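Local coordinates for protein subtilase cytotoxin subunit A (Escherichia coli, PDB 2IY9) that acts as the serine protease subunit of an AB5 toxin, cleaving the host endoplasmic reticulum chaperone BiP and so triggering ER stress and cell death, at residues A94-S99 with A274-S279; A98-I103 with H109-S114; D174-A179 with T295-T300; P309-K314 with G318-A323. All blocks are in the same frame, centred on the assembly; numbering follows the deposited sequence.

Contact 1 of 4, residues A94-S99 with A274-S279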
# COMPACT_ATOMS: atom_id res chain seq x y z
N ALA A 94 -7.16 3.61 4.91
CA ALA A 94 -7.54 2.70 5.98
C ALA A 94 -8.84 1.99 5.63
O ALA A 94 -8.95 0.78 5.85
CB ALA A 94 -7.67 3.43 7.30
N SER A 95 -9.81 2.72 5.08
CA SER A 95 -11.09 2.11 4.74
C SER A 95 -10.93 1.05 3.66
O SER A 95 -11.53 -0.02 3.76
CB SER A 95 -12.17 3.15 4.40
OG SER A 95 -12.01 3.72 3.11
N LEU A 96 -10.11 1.33 2.64
CA LEU A 96 -9.89 0.38 1.54
C LEU A 96 -9.23 -0.92 2.01
O LEU A 96 -9.54 -2.00 1.50
CB LEU A 96 -9.08 1.02 0.41
CG LEU A 96 -9.77 2.17 -0.33
CD1 LEU A 96 -8.79 2.79 -1.31
CD2 LEU A 96 -11.08 1.72 -1.05
N ILE A 97 -8.34 -0.80 2.99
CA ILE A 97 -7.67 -1.94 3.59
C ILE A 97 -8.61 -2.74 4.50
O ILE A 97 -8.68 -3.96 4.42
CB ILE A 97 -6.43 -1.49 4.39
CG1 ILE A 97 -5.38 -0.86 3.45
CG2 ILE A 97 -5.80 -2.66 5.20
CD1 ILE A 97 -4.33 -0.06 4.21
N ALA A 98 -9.34 -2.04 5.37
CA ALA A 98 -9.92 -2.71 6.55
C ALA A 98 -11.38 -2.43 6.94
O ALA A 98 -11.87 -3.01 7.93
CB ALA A 98 -9.00 -2.46 7.75
N SER A 99 -12.07 -1.54 6.23
CA SER A 99 -13.44 -1.18 6.65
C SER A 99 -14.37 -2.40 6.77
O SER A 99 -14.39 -3.26 5.90
CB SER A 99 -14.07 -0.13 5.72
OG SER A 99 -15.47 -0.02 5.96
N ALA A 274 -4.83 2.15 -5.28
CA ALA A 274 -4.23 0.90 -5.74
C ALA A 274 -3.28 0.32 -4.70
O ALA A 274 -3.29 -0.87 -4.43
CB ALA A 274 -3.48 1.12 -7.07
N THR A 275 -2.46 1.18 -4.11
CA THR A 275 -1.55 0.76 -3.06
C THR A 275 -2.31 0.16 -1.87
O THR A 275 -1.91 -0.86 -1.33
CB THR A 275 -0.68 1.93 -2.61
OG1 THR A 275 0.05 2.41 -3.74
CG2 THR A 275 0.28 1.51 -1.50
N ALA A 276 -3.39 0.82 -1.46
CA ALA A 276 -4.18 0.36 -0.31
C ALA A 276 -4.69 -1.07 -0.54
O ALA A 276 -4.66 -1.92 0.36
CB ALA A 276 -5.33 1.31 -0.02
N ILE A 277 -5.16 -1.30 -1.75
CA ILE A 277 -5.72 -2.59 -2.12
C ILE A 277 -4.66 -3.70 -2.04
O ILE A 277 -4.93 -4.79 -1.52
CB ILE A 277 -6.40 -2.49 -3.50
CG1 ILE A 277 -7.70 -1.68 -3.36
CG2 ILE A 277 -6.69 -3.89 -4.08
CD1 ILE A 277 -8.32 -1.21 -4.68
N VAL A 278 -3.45 -3.41 -2.53
CA VAL A 278 -2.36 -4.39 -2.47
C VAL A 278 -2.01 -4.72 -1.02
O VAL A 278 -1.81 -5.88 -0.67
CB VAL A 278 -1.10 -3.95 -3.26
CG1 VAL A 278 0.08 -4.89 -2.95
CG2 VAL A 278 -1.40 -3.97 -4.77
N SER A 279 -1.96 -3.68 -0.18
CA SER A 279 -1.73 -3.86 1.25
C SER A 279 -2.78 -4.74 1.90
O SER A 279 -2.45 -5.54 2.77
CB SER A 279 -1.69 -2.50 1.98
OG SER A 279 -0.49 -1.82 1.66

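Contact 2 of 4, residues A98-I103 with H109-S114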
# COMPACT_ATOMS: atom_id res chain seq x y z
N ALA A 98 -9.34 -2.04 5.37
CA ALA A 98 -9.92 -2.71 6.55
C ALA A 98 -11.38 -2.43 6.94
O ALA A 98 -11.87 -3.01 7.93
CB ALA A 98 -9.00 -2.46 7.75
N SER A 99 -12.07 -1.54 6.23
CA SER A 99 -13.44 -1.18 6.65
C SER A 99 -14.37 -2.40 6.77
O SER A 99 -14.39 -3.26 5.90
CB SER A 99 -14.07 -0.13 5.72
OG SER A 99 -15.47 -0.02 5.96
N ARG A 100 -15.14 -2.45 7.86
CA ARG A 100 -15.97 -3.62 8.17
C ARG A 100 -17.41 -3.51 7.68
O ARG A 100 -18.15 -4.49 7.68
CB ARG A 100 -15.94 -3.89 9.67
CG ARG A 100 -14.54 -4.21 10.12
CD ARG A 100 -14.45 -4.75 11.53
NE ARG A 100 -13.05 -5.07 11.80
CZ ARG A 100 -12.59 -5.59 12.94
NH1 ARG A 100 -13.42 -5.86 13.94
NH2 ARG A 100 -11.29 -5.83 13.06
N TYR A 101 -17.81 -2.30 7.31
CA TYR A 101 -19.11 -2.06 6.70
C TYR A 101 -19.11 -0.70 6.03
O TYR A 101 -18.29 0.17 6.36
CB TYR A 101 -20.25 -2.17 7.73
CG TYR A 101 -20.10 -1.34 8.99
CD1 TYR A 101 -20.50 -0.00 9.04
CD2 TYR A 101 -19.59 -1.91 10.15
CE1 TYR A 101 -20.36 0.75 10.23
CE2 TYR A 101 -19.46 -1.18 11.32
CZ TYR A 101 -19.85 0.13 11.35
OH TYR A 101 -19.70 0.82 12.53
N GLY A 102 -20.03 -0.51 5.08
CA GLY A 102 -20.07 0.71 4.29
C GLY A 102 -19.11 0.49 3.15
O GLY A 102 -19.46 -0.14 2.16
N ILE A 103 -17.89 0.95 3.32
CA ILE A 103 -16.80 0.54 2.43
C ILE A 103 -16.44 -0.93 2.71
O ILE A 103 -16.38 -1.36 3.86
CB ILE A 103 -15.57 1.47 2.62
CG1 ILE A 103 -15.93 2.92 2.28
CG2 ILE A 103 -14.37 1.02 1.77
CD1 ILE A 103 -16.59 3.10 0.90
N HIS A 109 -10.87 -8.15 8.65
CA HIS A 109 -10.36 -8.67 9.92
C HIS A 109 -9.12 -7.92 10.42
O HIS A 109 -8.78 -8.02 11.60
CB HIS A 109 -10.02 -10.16 9.81
CG HIS A 109 -11.20 -11.01 9.48
ND1 HIS A 109 -11.14 -12.05 8.57
CD2 HIS A 109 -12.48 -10.99 9.94
CE1 HIS A 109 -12.32 -12.62 8.48
NE2 HIS A 109 -13.15 -12.00 9.30
N ALA A 110 -8.44 -7.22 9.51
CA ALA A 110 -7.24 -6.46 9.87
C ALA A 110 -7.55 -5.29 10.79
O ALA A 110 -8.66 -4.77 10.81
CB ALA A 110 -6.51 -5.96 8.62
N LEU A 111 -6.54 -4.90 11.57
CA LEU A 111 -6.58 -3.67 12.33
C LEU A 111 -5.63 -2.68 11.68
O LEU A 111 -4.87 -3.04 10.78
CB LEU A 111 -6.18 -3.92 13.78
CG LEU A 111 -7.04 -4.90 14.58
CD1 LEU A 111 -6.41 -5.17 15.96
CD2 LEU A 111 -8.44 -4.39 14.74
N ILE A 112 -5.68 -1.43 12.14
CA ILE A 112 -4.93 -0.35 11.52
C ILE A 112 -4.11 0.39 12.58
O ILE A 112 -4.62 0.75 13.65
CB ILE A 112 -5.91 0.67 10.83
CG1 ILE A 112 -6.68 -0.00 9.67
CG2 ILE A 112 -5.18 1.97 10.40
CD1 ILE A 112 -5.81 -0.44 8.47
N SER A 113 -2.83 0.60 12.28
CA SER A 113 -1.98 1.47 13.08
C SER A 113 -1.71 2.73 12.26
O SER A 113 -0.98 2.68 11.25
CB SER A 113 -0.67 0.78 13.44
OG SER A 113 0.17 1.66 14.17
N SER A 114 -2.30 3.84 12.69
CA SER A 114 -2.18 5.10 11.98
C SER A 114 -0.91 5.84 12.40
O SER A 114 -0.66 6.05 13.59
CB SER A 114 -3.40 5.98 12.21
OG SER A 114 -3.27 7.18 11.47
O HOH W 1 -10.94 -3.47 10.38

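Contact 3 of 4, residues D174-A179 with T295-T300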
# COMPACT_ATOMS: atom_id res chain seq x y z
N ASP A 174 11.90 -8.81 7.50
CA ASP A 174 10.74 -9.00 8.36
C ASP A 174 9.51 -8.21 7.91
O ASP A 174 8.38 -8.67 8.09
CB ASP A 174 11.08 -8.71 9.83
CG ASP A 174 11.75 -7.35 10.03
OD1 ASP A 174 12.05 -6.64 9.04
OD2 ASP A 174 11.98 -6.99 11.21
N ARG A 175 9.73 -7.04 7.33
CA ARG A 175 8.60 -6.16 6.99
C ARG A 175 8.62 -5.73 5.53
O ARG A 175 9.68 -5.74 4.89
CB ARG A 175 8.59 -4.92 7.89
CG ARG A 175 8.63 -5.24 9.38
CD ARG A 175 8.52 -3.98 10.25
NE ARG A 175 8.82 -4.31 11.64
CZ ARG A 175 7.94 -4.81 12.50
NH1 ARG A 175 6.68 -5.02 12.14
NH2 ARG A 175 8.31 -5.08 13.75
N LEU A 176 7.45 -5.35 5.03
CA LEU A 176 7.28 -4.89 3.67
C LEU A 176 6.68 -3.51 3.62
O LEU A 176 5.79 -3.18 4.40
CB LEU A 176 6.38 -5.83 2.87
CG LEU A 176 7.00 -7.19 2.54
CD1 LEU A 176 5.91 -8.07 1.99
CD2 LEU A 176 8.21 -7.04 1.58
N ILE A 177 7.16 -2.71 2.67
CA ILE A 177 6.58 -1.39 2.43
C ILE A 177 5.88 -1.42 1.09
O ILE A 177 6.48 -1.73 0.05
CB ILE A 177 7.63 -0.28 2.45
CG1 ILE A 177 8.17 -0.12 3.88
CG2 ILE A 177 7.04 1.04 1.96
CD1 ILE A 177 9.21 0.95 4.00
N VAL A 178 4.59 -1.13 1.13
CA VAL A 178 3.78 -1.05 -0.07
C VAL A 178 3.64 0.43 -0.40
O VAL A 178 3.06 1.20 0.38
CB VAL A 178 2.41 -1.74 0.13
CG1 VAL A 178 1.68 -1.87 -1.22
CG2 VAL A 178 2.61 -3.12 0.76
N ALA A 179 4.24 0.83 -1.52
CA ALA A 179 4.44 2.24 -1.87
C ALA A 179 3.84 2.61 -3.22
O ALA A 179 4.15 1.99 -4.23
CB ALA A 179 5.92 2.55 -1.86
N THR A 295 10.65 -11.52 2.20
CA THR A 295 10.99 -12.05 0.88
C THR A 295 9.94 -13.04 0.37
O THR A 295 9.50 -12.96 -0.78
CB THR A 295 12.41 -12.66 0.84
OG1 THR A 295 13.37 -11.64 1.15
CG2 THR A 295 12.73 -13.22 -0.55
N GLU A 296 9.50 -13.95 1.24
CA GLU A 296 8.49 -14.95 0.85
C GLU A 296 7.13 -14.32 0.52
O GLU A 296 6.51 -14.69 -0.47
CB GLU A 296 8.32 -16.05 1.91
CG GLU A 296 7.41 -17.20 1.42
CD GLU A 296 6.91 -18.14 2.51
OE1 GLU A 296 7.41 -18.08 3.66
OE2 GLU A 296 6.01 -18.95 2.21
N LEU A 297 6.68 -13.38 1.35
CA LEU A 297 5.44 -12.64 1.07
C LEU A 297 5.53 -11.91 -0.27
O LEU A 297 4.65 -12.04 -1.11
CB LEU A 297 5.13 -11.66 2.20
CG LEU A 297 4.39 -12.22 3.41
CD1 LEU A 297 4.59 -11.31 4.62
CD2 LEU A 297 2.90 -12.36 3.09
N LYS A 298 6.62 -11.15 -0.46
CA LYS A 298 6.81 -10.39 -1.70
C LYS A 298 6.85 -11.32 -2.93
O LYS A 298 6.14 -11.07 -3.91
CB LYS A 298 8.06 -9.53 -1.64
CG LYS A 298 8.32 -8.73 -2.92
CD LYS A 298 9.36 -7.62 -2.71
CE LYS A 298 9.66 -6.93 -4.03
NZ LYS A 298 10.65 -5.85 -3.85
N ARG A 299 7.66 -12.36 -2.85
CA ARG A 299 7.76 -13.37 -3.91
C ARG A 299 6.40 -13.99 -4.26
O ARG A 299 6.03 -14.06 -5.42
CB ARG A 299 8.77 -14.47 -3.53
CG ARG A 299 8.98 -15.53 -4.60
CD ARG A 299 9.98 -16.61 -4.15
NE ARG A 299 9.49 -17.37 -2.99
CZ ARG A 299 10.03 -17.32 -1.76
NH1 ARG A 299 11.09 -16.57 -1.50
NH2 ARG A 299 9.50 -18.05 -0.79
N THR A 300 5.65 -14.45 -3.25
CA THR A 300 4.36 -15.06 -3.54
C THR A 300 3.41 -14.06 -4.21
O THR A 300 2.74 -14.41 -5.17
CB THR A 300 3.72 -15.71 -2.29
OG1 THR A 300 4.60 -16.72 -1.79
CG2 THR A 300 2.37 -16.35 -2.64

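Contact 4 of 4, residues P309-K314 with G318-A323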
# COMPACT_ATOMS: atom_id res chain seq x y z
N PRO A 309 1.67 -9.31 -21.42
CA PRO A 309 2.74 -8.83 -22.30
C PRO A 309 2.54 -7.37 -22.70
O PRO A 309 3.52 -6.66 -22.89
CB PRO A 309 2.64 -9.74 -23.53
CG PRO A 309 1.30 -10.38 -23.46
CD PRO A 309 0.97 -10.48 -21.99
N SER A 310 1.28 -6.94 -22.81
CA SER A 310 0.94 -5.57 -23.17
C SER A 310 1.37 -4.53 -22.13
O SER A 310 1.47 -3.35 -22.45
CB SER A 310 -0.56 -5.44 -23.50
OG SER A 310 -1.36 -5.74 -22.37
N LEU A 311 1.64 -4.98 -20.90
CA LEU A 311 1.97 -4.07 -19.79
C LEU A 311 3.45 -4.05 -19.40
O LEU A 311 3.84 -3.36 -18.47
CB LEU A 311 1.11 -4.42 -18.55
CG LEU A 311 -0.40 -4.19 -18.69
CD1 LEU A 311 -1.14 -4.64 -17.44
CD2 LEU A 311 -0.72 -2.73 -19.00
N VAL A 312 4.28 -4.79 -20.14
CA VAL A 312 5.70 -4.90 -19.77
C VAL A 312 6.44 -3.54 -19.77
O VAL A 312 7.28 -3.31 -18.91
CB VAL A 312 6.42 -5.99 -20.61
CG1 VAL A 312 7.92 -6.03 -20.29
CG2 VAL A 312 5.79 -7.36 -20.32
N ASP A 313 6.11 -2.63 -20.70
CA ASP A 313 6.75 -1.30 -20.68
C ASP A 313 6.39 -0.47 -19.45
O ASP A 313 7.16 0.40 -19.05
CB ASP A 313 6.45 -0.47 -21.94
CG ASP A 313 7.23 0.84 -21.96
OD1 ASP A 313 8.48 0.80 -22.02
OD2 ASP A 313 6.60 1.93 -21.88
N LYS A 314 5.22 -0.75 -18.86
CA LYS A 314 4.63 0.06 -17.80
C LYS A 314 4.93 -0.53 -16.40
O LYS A 314 5.03 0.21 -15.43
CB LYS A 314 3.11 0.18 -18.00
CG LYS A 314 2.68 0.83 -19.35
CD LYS A 314 1.24 1.36 -19.33
CE LYS A 314 0.22 0.30 -19.80
NZ LYS A 314 -1.25 0.72 -19.90
N GLY A 318 4.91 -7.00 -16.48
CA GLY A 318 3.49 -6.83 -16.78
C GLY A 318 2.56 -7.34 -15.69
O GLY A 318 1.43 -7.74 -15.97
N ARG A 319 3.03 -7.31 -14.44
CA ARG A 319 2.32 -7.89 -13.31
C ARG A 319 1.04 -7.17 -12.89
O ARG A 319 1.04 -5.95 -12.64
CB ARG A 319 3.22 -8.02 -12.08
CG ARG A 319 4.40 -8.92 -12.25
CD ARG A 319 5.03 -9.21 -10.91
NE ARG A 319 6.38 -9.72 -11.05
CZ ARG A 319 7.48 -8.99 -10.92
NH1 ARG A 319 7.41 -7.69 -10.65
NH2 ARG A 319 8.67 -9.57 -11.06
N VAL A 320 -0.03 -7.96 -12.78
CA VAL A 320 -1.32 -7.46 -12.31
C VAL A 320 -1.78 -8.29 -11.12
O VAL A 320 -1.75 -9.54 -11.15
CB VAL A 320 -2.38 -7.47 -13.45
CG1 VAL A 320 -3.79 -7.18 -12.90
CG2 VAL A 320 -2.02 -6.45 -14.52
N LEU A 321 -2.18 -7.59 -10.06
CA LEU A 321 -2.63 -8.19 -8.82
C LEU A 321 -3.69 -9.27 -9.03
O LEU A 321 -4.74 -9.01 -9.63
CB LEU A 321 -3.18 -7.11 -7.88
CG LEU A 321 -3.72 -7.59 -6.54
CD1 LEU A 321 -2.61 -8.20 -5.69
CD2 LEU A 321 -4.46 -6.47 -5.79
N ASN A 322 -3.39 -10.48 -8.55
CA ASN A 322 -4.35 -11.57 -8.51
C ASN A 322 -4.41 -12.07 -7.07
O ASN A 322 -3.51 -12.79 -6.63
CB ASN A 322 -3.94 -12.72 -9.44
CG ASN A 322 -4.95 -13.85 -9.48
OD1 ASN A 322 -5.78 -14.01 -8.57
ND2 ASN A 322 -4.90 -14.66 -10.54
N ALA A 323 -5.45 -11.64 -6.36
CA ALA A 323 -5.62 -11.95 -4.93
C ALA A 323 -5.94 -13.41 -4.70
O ALA A 323 -5.47 -13.99 -3.72
CB ALA A 323 -6.69 -11.07 -4.32

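Contact 1 of 4, residues A94-S99 with A274-S279
Leu96 lays its CB against Ala276 CB at 3.8 Å, and its CD1 reaches over the same methyl group at 4.0 Å. With CG beside the backbone N (chi1 -66°), the branch of Leu96 folds down over Ala276. From the next position Ile97 comes in along the flank: its CG1 presses on the carbonyl oxygen of Ala276, the CG1 to O distance being 3.3 Å, while its CD1 continues to Ser279 CB at 4.2 Å. Ala276 thus meets both residues, Leu96 at its methyl and Ile97 mainly at its carbonyl oxygen.

The small Ala276 side chain is consistent with the close approach of the buried helices: the axes of the two helical segments come within 8.1 Å and cross at -31°. Hydrogen bonds between the two segments are absent; Ser279 OG turns instead to Asn148 ND2. These are the two helices of the subtilase fold that carry His89 and Ser272, assigned to the charge relay, and they pack on each other about two turns after His89 and one turn after Ser272. Helix 271-288 also rests on strands 176-180 and 215-221 through Thr275 and Val278, and Ile256 of strand 256-259 touches both Leu96 and Ile277.

Contact 2 of 4, residues A98-I103 with H109-S114
Ala98 CB touches two places on the segment 109-114: the CD1 methyl of Ile112 and the carbonyl oxygen of Ala110, with CB to CD1 and CB to O both 3.8 Å. Ile112 turns its CG1 branch toward the alanine, giving a small apolar patch on the buried side. On the outer side Arg100 stretches across with an extended chain from CG to NE (chi3 177°), and its NH2 comes 3.6 Å from Leu111 CD2. Ala110 O lies at the edge of the guanidinium, near its plane, but 3.6 Å from NH2 and not hydrogen-bonded to it.

A water makes the polar link instead: it lies 2.7 Å from Ala98 O and 2.7 Å from Ala110 O, in reach of both, and accepts from Arg100 NE at 3.0 Å. It bridges the two ends of the connection from helix 84-98 to strand 111-116, the helix-to-strand link of a beta-alpha-beta crossover that starts at the adjacent parallel strand 65-70. Arg100 NE has a further, weak bond to Pro108 O. Farther out, Ser99 OG donates to Ile103 O at 2.7 Å, 29° out of the carbonyl plane, pinning the loop, and Ile103 packs on Thr257 and Leu259.

Contact 3 of 4, residues D174-A179 with T295-T300
Leu176 is the side chain that strand 176-180 sends to helix 294-304, and both of its methyls land on the same helical step. CD1 lies 3.7 Å from Leu297 CB and 4.0 Å from the backbone N of Lys298, while CD2 meets Lys298 CB at 4.1 Å. The fork thus spans the junction between two successive helix residues and touches the beginnings of their side chains, not their ends. Its CG stands beside the backbone N (chi1 -71°) and anti to the carbonyl carbon, a setting that presents both branches to the helix. Ile216 of the adjacent strand 215-221 adjoins Leu176 and Lys298 and extends this apolar layer.

The looser side of the contact is formed by Lys298 and Thr295, both partly exposed. Lys298 CG is anti to its backbone N (chi1 179°), and the chain beyond it is extended, so that the amino group is carried away from the leucine. Thr295 faces away from the strand. Another flank of the helix is covered by Phe330 of helix 323-331, on which Glu296, Leu297 and Thr300 pack.

The interface buries 142 Å² and contains no hydrogen bond between the segments; between them the contact rests on the van der Waals packing of Leu176. Polar links lie at the periphery, where the lysine ammonium, held by the carbonyls of Val215 and Asp213, probably stays protonated and links the helix to the start of strand 215-221.

Contact 4 of 4, residues P309-K314 with G318-A323
The peptide group between Leu311 and Val312 is the flat surface on which Gly318 rests. Gly318 CA sits almost squarely above one face of this plane, 3.8 Å from Leu311 C. Around this face, Leu311 CB also lies 3.8 Å from Gly318 CA, and Val312 CG2 stands 4.0 Å from Gly318 N. Having no side chain, the glycine lets the two backbones come together until the CA atoms of Val312 and Gly318 are 4.2 Å apart; its positive phi of 64° turns the chain here.

Beyond the glycine, Leu311 reaches along the segment 318-323, and its CD1 meets Val320 CG2 at 3.5 Å, methyl against methyl. Leu311 CG stands beside its backbone N (chi1 -65°), and Val320 CG2 lies anti to its carbonyl carbon.

The arrangement is a beta hairpin with a long loop: strands 306-307 and 319-320 pair antiparallel, through backbone bonds of Val320 with Asp306 and of Gly318 with Tyr308 beside them, and Val320 also packs on Tyr308. The 3-10 turn 309-311 folds the loop back over the second strand, and Lys314 N bonds to Leu311 O at 3.0 Å as the loop continues.

On the outer side the loop is tied to other parts of the protease by Asp313, in a salt bridge with Arg189, and by Val312 O, bonded to Asn244. Downstream, Asn322 N-caps helix 323-331 through OD1 to Lys325 N, at the start of the A2 region that enters the SubB pore.

How the contacts relate
Following the chain, the end of helix 84-98 gives the first segment of contact 1, and the loop after it that of contact 2; the two share Ala98 and Ser99. Contact 2 closes a short loop into strand 111-116 and is nested inside the long span that contact 1 closes at helix 271-288. Contact 3 opens within that span, at strand 176-180, and closes after it, on helix 294-304, so contacts 1 and 3 cross; they meet where Thr275, Val278 and Ser279 pack on Val178. Contact 4 follows in series as a local hairpin, reaching contact 1 through Leu321 on Ile277 and Val278. Helix 271-288 thus touches both the central sheet and the chain that leaves the hairpin.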